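Local coordinates for glideosome-associated protein 50 (Plasmodium falciparum 3D7, PDB 3TGH) that belongs to the glideosome complex of gliding motility and host cell invasion, and may tether that complex to the inner membrane complex, at residues Arg83-Asn88 / Pro124-His129. Residues are numbered along the deposited sequence; the frame is centred on the assembly and turned at random.
Sequences RDWTGN and PNYWYH
Trp85 lays the CZ2-CH2 side of its indole over one face of the Tyr126 phenol, in the calcineurin-like phosphoesterase fold that this protein shares with purple acid phosphatases. CH2 of Trp85 sits 3.9 Å above the centre of the Tyr126 ring, and CZ2 of Trp85 comes within 3.7 Å of CD1 of Tyr126. The planes are inclined at 38° and the centroids of the two six-membered rings lie 4.9 Å apart, so the rings meet obliquely. Tyr126 places CG beside its backbone N, opposite the carbonyl carbon (chi1 -59°), which carries the phenol across to the indole. Its ring also meets Leu80 and, on helix 89-97, Tyr89, Asn90 and Leu93. The contact joins the short helix 82-85 to the loop leading into strand 128-136, and both aromatic residues are buried. The indole N-H of Trp85 is hydrogen-bonded to OD2 of Asp158, which helps fix the ring's rotation; the Trp85 side chain is about 9 Å from that of the metal ligand His233. Beyond Tyr126, Asn125 ND2 lies 3.3 Å above the ring plane of Trp127 and donates a bent hydrogen bond of 3.1 Å (136° at the proton) to a lone pair of Trp127 O.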
loop_
_atom_site.group_PDB
_atom_site.type_symbol
_atom_site.label_atom_id
_atom_site.label_comp_id
_atom_site.label_asym_id
_atom_site.label_seq_id
_atom_site.Cartn_x
_atom_site.Cartn_y
_atom_site.Cartn_z
ATOM N N ARG A 83 13.876 -4.445 -0.481
ATOM C CA ARG A 83 14.602 -4.618 -1.738
ATOM C C ARG A 83 14.997 -3.278 -2.376
ATOM O O ARG A 83 16.021 -3.187 -3.049
ATOM C CB ARG A 83 13.775 -5.424 -2.744
ATOM C CG ARG A 83 13.312 -6.803 -2.264
ATOM C CD ARG A 83 14.450 -7.747 -1.919
ATOM N NE ARG A 83 15.252 -8.102 -3.092
ATOM C CZ ARG A 83 16.103 -9.128 -3.153
ATOM N NH1 ARG A 83 16.278 -9.939 -2.113
ATOM N NH2 ARG A 83 16.783 -9.348 -4.273
ATOM N N ASP A 84 14.189 -2.245 -2.159
ATOM C CA ASP A 84 14.478 -0.920 -2.702
ATOM C C ASP A 84 15.617 -0.217 -1.942
ATOM O O ASP A 84 16.421 0.535 -2.528
ATOM C CB ASP A 84 13.217 -0.067 -2.651
ATOM C CG ASP A 84 12.068 -0.669 -3.461
ATOM O OD1 ASP A 84 12.223 -0.820 -4.693
ATOM O OD2 ASP A 84 11.023 -1.001 -2.860
ATOM N N TRP A 85 15.660 -0.440 -0.630
ATOM C CA TRP A 85 16.660 0.176 0.246
ATOM C C TRP A 85 18.098 -0.308 0.047
ATOM O O TRP A 85 19.035 0.360 0.489
ATOM C CB TRP A 85 16.251 0.011 1.710
ATOM C CG TRP A 85 15.264 1.026 2.173
ATOM C CD1 TRP A 85 13.926 0.843 2.376
ATOM C CD2 TRP A 85 15.538 2.399 2.505
ATOM N NE1 TRP A 85 13.347 2.024 2.807
ATOM C CE2 TRP A 85 14.316 2.987 2.904
ATOM C CE3 TRP A 85 16.698 3.178 2.523
ATOM C CZ2 TRP A 85 14.217 4.335 3.302
ATOM C CZ3 TRP A 85 16.600 4.524 2.919
ATOM C CH2 TRP A 85 15.368 5.082 3.297
ATOM N N THR A 86 18.277 -1.456 -0.604
ATOM C CA THR A 86 19.609 -1.958 -0.898
ATOM C C THR A 86 20.172 -1.355 -2.192
ATOM O O THR A 86 21.324 -1.590 -2.526
ATOM C CB THR A 86 19.640 -3.507 -0.956
ATOM O OG1 THR A 86 18.740 -3.974 -1.967
ATOM C CG2 THR A 86 19.245 -4.097 0.388
ATOM N N GLY A 87 19.365 -0.562 -2.901
ATOM C CA GLY A 87 19.828 0.152 -4.093
ATOM C C GLY A 87 19.758 1.656 -3.899
ATOM O O GLY A 87 19.918 2.157 -2.787
ATOM N N ASN A 88 19.518 2.380 -4.988
ATOM C CA ASN A 88 19.446 3.846 -4.945
ATOM C C ASN A 88 18.038 4.267 -4.521
ATOM O O ASN A 88 17.180 4.594 -5.349
ATOM C CB ASN A 88 19.838 4.434 -6.310
ATOM C CG ASN A 88 20.148 5.918 -6.249
ATOM O OD1 ASN A 88 19.632 6.640 -5.403
ATOM N ND2 ASN A 88 21.010 6.379 -7.156
ATOM N N PRO A 124 6.051 11.198 -2.170
ATOM C CA PRO A 124 6.606 12.505 -1.762
ATOM C C PRO A 124 7.610 12.420 -0.601
ATOM O O PRO A 124 8.422 13.336 -0.408
ATOM C CB PRO A 124 5.365 13.307 -1.369
ATOM C CG PRO A 124 4.353 12.291 -1.007
ATOM C CD PRO A 124 4.618 11.084 -1.854
ATOM N N ASN A 125 7.544 11.316 0.143
ATOM C CA ASN A 125 8.477 10.996 1.211
ATOM C C ASN A 125 8.371 9.487 1.438
ATOM O O ASN A 125 7.466 8.840 0.890
ATOM C CB ASN A 125 8.140 11.769 2.488
ATOM C CG ASN A 125 9.194 11.594 3.582
ATOM O OD1 ASN A 125 10.390 11.565 3.306
ATOM N ND2 ASN A 125 8.742 11.455 4.826
ATOM N N TYR A 126 9.288 8.934 2.225
ATOM C CA TYR A 126 9.287 7.499 2.519
ATOM C C TYR A 126 8.026 7.081 3.287
ATOM O O TYR A 126 7.603 5.930 3.191
ATOM C CB TYR A 126 10.561 7.117 3.275
ATOM C CG TYR A 126 11.820 7.436 2.493
ATOM C CD1 TYR A 126 12.135 6.730 1.333
ATOM C CD2 TYR A 126 12.657 8.486 2.869
ATOM C CE1 TYR A 126 13.263 7.035 0.585
ATOM C CE2 TYR A 126 13.800 8.801 2.119
ATOM C CZ TYR A 126 14.095 8.065 0.983
ATOM O OH TYR A 126 15.211 8.351 0.226
ATOM N N TRP A 127 7.443 8.023 4.032
ATOM C CA TRP A 127 6.147 7.863 4.671
ATOM C C TRP A 127 5.331 9.133 4.414
ATOM O O TRP A 127 5.888 10.239 4.359
ATOM C CB TRP A 127 6.277 7.598 6.179
ATOM C CG TRP A 127 6.881 8.731 6.957
ATOM C CD1 TRP A 127 6.221 9.698 7.645
ATOM C CD2 TRP A 127 8.274 9.004 7.107
ATOM N NE1 TRP A 127 7.125 10.566 8.225
ATOM C CE2 TRP A 127 8.393 10.158 7.901
ATOM C CE3 TRP A 127 9.441 8.374 6.649
ATOM C CZ2 TRP A 127 9.631 10.709 8.239
ATOM C CZ3 TRP A 127 10.669 8.919 6.979
ATOM C CH2 TRP A 127 10.757 10.075 7.770
ATOM N N TYR A 128 4.023 8.973 4.259
ATOM C CA TYR A 128 3.138 10.098 3.912
ATOM C C TYR A 128 1.668 9.681 4.038
ATOM O O TYR A 128 1.355 8.585 4.523
ATOM C CB TYR A 128 3.461 10.635 2.495
ATOM C CG TYR A 128 3.239 9.648 1.356
ATOM C CD1 TYR A 128 4.199 8.693 1.044
ATOM C CD2 TYR A 128 2.077 9.697 0.574
ATOM C CE1 TYR A 128 4.006 7.783 0.028
ATOM C CE2 TYR A 128 1.874 8.799 -0.468
ATOM C CZ TYR A 128 2.841 7.828 -0.725
ATOM O OH TYR A 128 2.657 6.939 -1.756
ATOM N N HIS A 129 0.759 10.564 3.639
ATOM C CA HIS A 129 -0.675 10.271 3.708
ATOM C C HIS A 129 -1.391 10.890 2.532
ATOM O O HIS A 129 -0.870 11.804 1.893
ATOM C CB HIS A 129 -1.272 10.812 5.005
ATOM C CG HIS A 129 -0.915 12.238 5.266
ATOM N ND1 HIS A 129 0.131 12.602 6.083
ATOM C CD2 HIS A 129 -1.417 13.392 4.760
ATOM C CE1 HIS A 129 0.230 13.919 6.109
ATOM N NE2 HIS A 129 -0.701 14.423 5.318
#